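Local atomic coordinates of ABC transporter periplasmic peptide-binding protein (Pseudoalteromonas, PDB entry 4QFL), a protein that binds dipeptides such as Ala-Phe in the periplasm, probably delivering them to an ABC transporter for uptake into the cell. Residues P248-K260 / T265-R279. Numbering follows the deposited sequence. Where two conformers were deposited one is given.
Sequences PNGTTRIAKILTK and TAHPSSAQLSILAQR
Arg-253, reaching out from helix 250-258, grips the backbone carbonyls of Ala-266 and His-267. Its NE donates to Ala-266 O at 3.0 Å with an N-H...O angle of 156°, and its NH2 to His-267 O at 3.1 Å; both carbonyl oxygens lie in the guanidinium plane. The bend at chi3 (-61°) folds the group back along its own helix, with Gly-250 CA over one face, displaced toward the rim, while NH1 bonds Thr-247 O. Shortened to an alanine, this position would probably leave the carbonyls of Ala-266 and His-267 without their charged donor and this length of backbone less firmly fixed. The backbone of Arg-253 is engaged as well: Thr-265 OG1 donates to Arg-253 O at 3.1 Å from above the carbonyl plane, across from the helical N-H of Ile-257. A water links Gly-250 O to His-267 O, donating to each.

Farther along, Ile-254 fills the space between the helices. Its CG2, anti to the backbone N, rests on Gln-272 CB, whereas CD1 meets Leu-276 CD1 at 3.7 Å and also touches Pro-268 CB. Leu-276 CD2 packs against Ile-257 CG2 and, at 4.0 Å, Leu-258 CD2. Helices 250-258 and 273-278 run nearly parallel, 11° apart, and Leu-276 also touches Ala-511 of strand 500-513 and Val-284 of strand 282-287. The two helices thus precede and follow strand 264-266 in the alpha/beta fold of family 5 solute-binding proteins, the strand pairing with strands 30-35 and 500-513 and the side chain of His-267 lying about 7 Å from the bound phenylalanine.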
loop_
_atom_site.group_PDB
_atom_site.type_symbol
_atom_site.label_atom_id
_atom_site.label_comp_id
_atom_site.label_asym_id
_atom_site.label_seq_id
_atom_site.Cartn_x
_atom_site.Cartn_y
_atom_site.Cartn_z
ATOM N N PRO A 248 14.921 -5.620 -9.764
ATOM C CA PRO A 248 14.038 -4.514 -10.147
ATOM C C PRO A 248 13.565 -4.554 -11.598
ATOM O O PRO A 248 12.475 -4.082 -11.903
ATOM C CB PRO A 248 14.904 -3.283 -9.913
ATOM C CG PRO A 248 15.921 -3.724 -8.918
ATOM C CD PRO A 248 16.216 -5.140 -9.258
ATOM N N ASN A 249 14.376 -5.089 -12.494
ATOM C CA ASN A 249 14.007 -5.060 -13.896
ATOM C C ASN A 249 12.960 -6.111 -14.211
ATOM O O ASN A 249 13.197 -7.305 -14.016
ATOM C CB ASN A 249 15.234 -5.242 -14.784
ATOM C CG ASN A 249 14.904 -5.108 -16.259
ATOM O OD1 ASN A 249 14.566 -4.026 -16.738
ATOM N ND2 ASN A 249 15.001 -6.207 -16.983
ATOM N N GLY A 250 11.807 -5.660 -14.701
ATOM C CA GLY A 250 10.672 -6.528 -14.974
ATOM C C GLY A 250 10.950 -7.700 -15.904
ATOM O O GLY A 250 10.575 -8.833 -15.628
ATOM N N THR A 251 11.607 -7.439 -17.016
ATOM C CA THR A 251 11.867 -8.504 -17.969
ATOM C C THR A 251 12.864 -9.527 -17.424
ATOM O O THR A 251 12.809 -10.706 -17.778
ATOM C CB THR A 251 12.314 -7.936 -19.332
ATOM O OG1 THR A 251 13.514 -7.169 -19.173
ATOM C CG2 THR A 251 11.220 -7.025 -19.883
ATOM N N THR A 252 13.762 -9.086 -16.554
ATOM C CA THR A 252 14.697 -10.001 -15.913
ATOM C C THR A 252 13.974 -10.966 -14.967
ATOM O O THR A 252 14.369 -12.122 -14.825
ATOM C CB THR A 252 15.791 -9.235 -15.141
ATOM O OG1 THR A 252 16.463 -8.349 -16.036
ATOM C CG2 THR A 252 16.813 -10.187 -14.533
ATOM N N ARG A 253 12.919 -10.489 -14.309
ATOM C CA ARG A 253 12.128 -11.364 -13.446
ATOM C C ARG A 253 11.435 -12.403 -14.301
ATOM O O ARG A 253 11.340 -13.560 -13.923
ATOM C CB ARG A 253 11.127 -10.570 -12.612
ATOM C CG ARG A 253 11.794 -9.575 -11.643
ATOM C CD ARG A 253 10.855 -9.163 -10.507
ATOM N NE ARG A 253 9.656 -8.492 -10.999
ATOM C CZ ARG A 253 9.627 -7.229 -11.415
ATOM N NH1 ARG A 253 10.727 -6.494 -11.396
ATOM N NH2 ARG A 253 8.491 -6.704 -11.847
ATOM N N ILE A 254 10.991 -11.995 -15.484
ATOM C CA ILE A 254 10.432 -12.935 -16.444
ATOM C C ILE A 254 11.497 -13.950 -16.851
ATOM O O ILE A 254 11.261 -15.155 -16.823
ATOM C CB ILE A 254 9.919 -12.225 -17.718
ATOM C CG1 ILE A 254 8.826 -11.224 -17.371
ATOM C CG2 ILE A 254 9.382 -13.249 -18.737
ATOM C CD1 ILE A 254 7.564 -11.859 -16.932
ATOM N N ALA A 255 12.668 -13.451 -17.232
ATOM C CA ALA A 255 13.767 -14.312 -17.630
ATOM C C ALA A 255 14.079 -15.342 -16.542
ATOM O O ALA A 255 14.319 -16.516 -16.835
ATOM C CB ALA A 255 14.994 -13.480 -17.950
ATOM N N LYS A 256 14.066 -14.905 -15.286
ATOM C CA LYS A 256 14.387 -15.791 -14.167
ATOM C C LYS A 256 13.329 -16.831 -13.852
ATOM O O LYS A 256 13.648 -17.888 -13.336
ATOM C CB LYS A 256 14.716 -14.999 -12.916
ATOM C CG LYS A 256 16.044 -14.294 -13.010
ATOM C CD LYS A 256 16.323 -13.468 -11.771
ATOM C CE LYS A 256 17.764 -13.006 -11.757
ATOM N NZ LYS A 256 18.073 -12.259 -10.521
ATOM N N ILE A 257 12.070 -16.561 -14.149
ATOM C CA ILE A 257 11.101 -17.629 -13.962
ATOM C C ILE A 257 11.248 -18.645 -15.094
ATOM O O ILE A 257 11.109 -19.847 -14.890
ATOM C CB ILE A 257 9.649 -17.123 -13.818
ATOM C CG1 ILE A 257 8.761 -18.234 -13.249
ATOM C CG2 ILE A 257 9.102 -16.617 -15.142
ATOM C CD1 ILE A 257 7.358 -17.793 -13.006
ATOM N N LEU A 258 11.582 -18.161 -16.282
ATOM C CA LEU A 258 11.779 -19.048 -17.428
ATOM C C LEU A 258 12.939 -20.036 -17.218
ATOM O O LEU A 258 12.834 -21.207 -17.572
ATOM C CB LEU A 258 11.969 -18.230 -18.715
ATOM C CG LEU A 258 10.709 -17.490 -19.163
ATOM C CD1 LEU A 258 10.943 -16.656 -20.408
ATOM C CD2 LEU A 258 9.578 -18.478 -19.389
ATOM N N THR A 259 14.035 -19.559 -16.635
ATOM C CA THR A 259 15.218 -20.382 -16.402
ATOM C C THR A 259 15.100 -21.118 -15.090
ATOM O O THR A 259 16.014 -21.844 -14.692
ATOM C CB THR A 259 16.478 -19.523 -16.291
ATOM O OG1 THR A 259 16.344 -18.641 -15.168
ATOM C CG2 THR A 259 16.689 -18.712 -17.559
ATOM N N LYS A 260 13.982 -20.896 -14.411
ATOM C CA LYS A 260 13.703 -21.505 -13.120
ATOM C C LYS A 260 14.673 -21.062 -12.033
ATOM O O LYS A 260 14.879 -21.768 -11.048
ATOM C CB LYS A 260 13.639 -23.029 -13.249
ATOM C CG LYS A 260 12.651 -23.460 -14.329
ATOM C CD LYS A 260 12.783 -24.926 -14.709
ATOM C CE LYS A 260 12.345 -25.157 -16.165
ATOM N NZ LYS A 260 13.330 -24.623 -17.179
ATOM N N THR A 265 7.237 -14.917 -9.479
ATOM C CA THR A 265 7.592 -13.625 -10.044
ATOM C C THR A 265 6.554 -12.563 -9.740
ATOM O O THR A 265 5.414 -12.643 -10.170
ATOM C CB THR A 265 7.787 -13.707 -11.565
ATOM O OG1 THR A 265 9.097 -14.208 -11.836
ATOM C CG2 THR A 265 7.666 -12.338 -12.184
ATOM N N ALA A 266 6.974 -11.567 -8.978
ATOM C CA ALA A 266 6.125 -10.441 -8.639
ATOM C C ALA A 266 5.872 -9.595 -9.868
ATOM O O ALA A 266 6.766 -9.392 -10.692
ATOM C CB ALA A 266 6.788 -9.598 -7.552
ATOM N N HIS A 267 4.643 -9.112 -9.980
ATOM C CA HIS A 267 4.260 -8.170 -11.022
ATOM C C HIS A 267 4.891 -8.499 -12.370
ATOM O O HIS A 267 5.770 -7.770 -12.830
ATOM C CB HIS A 267 4.643 -6.745 -10.608
ATOM C CG HIS A 267 4.090 -6.333 -9.278
ATOM N ND1 HIS A 267 2.827 -5.809 -9.132
ATOM C CD2 HIS A 267 4.630 -6.370 -8.036
ATOM C CE1 HIS A 267 2.607 -5.541 -7.856
ATOM N NE2 HIS A 267 3.690 -5.863 -7.171
ATOM N N PRO A 268 4.448 -9.600 -13.008
ATOM C CA PRO A 268 4.966 -9.970 -14.331
ATOM C C PRO A 268 4.696 -8.889 -15.376
ATOM O O PRO A 268 3.624 -8.290 -15.399
ATOM C CB PRO A 268 4.198 -11.251 -14.665
ATOM C CG PRO A 268 3.001 -11.225 -13.796
ATOM C CD PRO A 268 3.441 -10.562 -12.536
ATOM N N SER A 269 5.677 -8.638 -16.234
ATOM C CA SER A 269 5.540 -7.620 -17.271
ATOM C C SER A 269 4.483 -7.990 -18.316
ATOM O O SER A 269 4.533 -9.061 -18.920
ATOM C CB SER A 269 6.886 -7.370 -17.954
ATOM O OG SER A 269 7.854 -6.907 -17.029
ATOM N N SER A 270 3.540 -7.081 -18.533
ATOM C CA SER A 270 2.443 -7.300 -19.479
ATOM C C SER A 270 2.922 -7.858 -20.790
ATOM O O SER A 270 2.310 -8.769 -21.337
ATOM C CB SER A 270 1.745 -5.986 -19.788
ATOM O OG SER A 270 1.539 -5.251 -18.611
ATOM N N ALA A 271 4.001 -7.285 -21.315
ATOM C CA ALA A 271 4.476 -7.643 -22.645
ATOM C C ALA A 271 4.832 -9.117 -22.711
ATOM O O ALA A 271 4.862 -9.708 -23.787
ATOM C CB ALA A 271 5.668 -6.798 -23.032
ATOM N N GLN A 272 5.091 -9.718 -21.558
ATOM C CA GLN A 272 5.461 -11.124 -21.530
ATOM C C GLN A 272 4.399 -12.074 -20.992
ATOM O O GLN A 272 4.672 -13.259 -20.823
ATOM C CB GLN A 272 6.781 -11.322 -20.785
ATOM C CG GLN A 272 8.007 -10.966 -21.626
ATOM C CD GLN A 272 8.247 -9.476 -21.690
ATOM O OE1 GLN A 272 8.160 -8.789 -20.677
ATOM N NE2 GLN A 272 8.540 -8.964 -22.880
ATOM N N LEU A 273 3.190 -11.583 -20.731
ATOM C CA LEU A 273 2.140 -12.472 -20.223
ATOM C C LEU A 273 1.840 -13.580 -21.214
ATOM O O LEU A 273 1.633 -14.723 -20.828
ATOM C CB LEU A 273 0.855 -11.714 -19.905
ATOM C CG LEU A 273 0.910 -10.854 -18.649
ATOM C CD1 LEU A 273 -0.409 -10.125 -18.440
ATOM C CD2 LEU A 273 1.259 -11.720 -17.464
ATOM N N SER A 274 1.812 -13.238 -22.493
ATOM C CA SER A 274 1.535 -14.231 -23.528
ATOM C C SER A 274 2.616 -15.313 -23.590
ATOM O O SER A 274 2.326 -16.486 -23.803
ATOM C CB SER A 274 1.382 -13.551 -24.885
ATOM O OG SER A 274 1.358 -14.508 -25.925
ATOM N N ILE A 275 3.865 -14.912 -23.412
ATOM C CA ILE A 275 4.956 -15.871 -23.340
ATOM C C ILE A 275 4.701 -16.872 -22.212
ATOM O O ILE A 275 4.743 -18.088 -22.427
ATOM C CB ILE A 275 6.307 -15.151 -23.112
ATOM C CG1 ILE A 275 6.748 -14.424 -24.388
ATOM C CG2 ILE A 275 7.371 -16.125 -22.616
ATOM C CD1 ILE A 275 6.004 -13.105 -24.638
ATOM N N LEU A 276 4.427 -16.357 -21.013
ATOM C CA LEU A 276 4.154 -17.197 -19.846
ATOM C C LEU A 276 2.892 -18.058 -20.017
ATOM O O LEU A 276 2.879 -19.228 -19.638
ATOM C CB LEU A 276 4.066 -16.329 -18.580
ATOM C CG LEU A 276 5.239 -15.370 -18.331
ATOM C CD1 LEU A 276 5.030 -14.605 -17.050
ATOM C CD2 LEU A 276 6.572 -16.096 -18.297
ATOM N N ALA A 277 1.845 -17.489 -20.614
ATOM C CA ALA A 277 0.582 -18.213 -20.835
ATOM C C ALA A 277 0.724 -19.486 -21.689
ATOM O O ALA A 277 -0.062 -20.428 -21.571
ATOM C CB ALA A 277 -0.468 -17.287 -21.434
ATOM N N GLN A 278 1.733 -19.515 -22.545
ATOM C CA GLN A 278 1.964 -20.677 -23.392
ATOM C C GLN A 278 2.739 -21.795 -22.690
ATOM O O GLN A 278 2.622 -22.960 -23.066
ATOM C CB GLN A 278 2.674 -20.246 -24.666
ATOM C CG GLN A 278 1.856 -19.245 -25.472
ATOM C CD GLN A 278 2.581 -18.758 -26.709
ATOM O OE1 GLN A 278 3.276 -19.526 -27.381
ATOM N NE2 GLN A 278 2.431 -17.467 -27.016
ATOM N N ARG A 279 3.506 -21.445 -21.664
ATOM C CA ARG A 279 4.328 -22.420 -20.940
ATOM C C ARG A 279 3.492 -23.348 -20.049
ATOM O O ARG A 279 2.788 -22.894 -19.160
ATOM C CB ARG A 279 5.392 -21.710 -20.092
ATOM C CG ARG A 279 6.191 -20.643 -20.842
ATOM C CD ARG A 279 7.153 -21.269 -21.851
ATOM N NE ARG A 279 8.132 -22.106 -21.171
ATOM C CZ ARG A 279 9.090 -22.788 -21.780
ATOM N NH1 ARG A 279 9.213 -22.741 -23.102
ATOM N NH2 ARG A 279 9.929 -23.515 -21.057
HETATM O O HOH W 1 8.106 -9.050 -14.405
#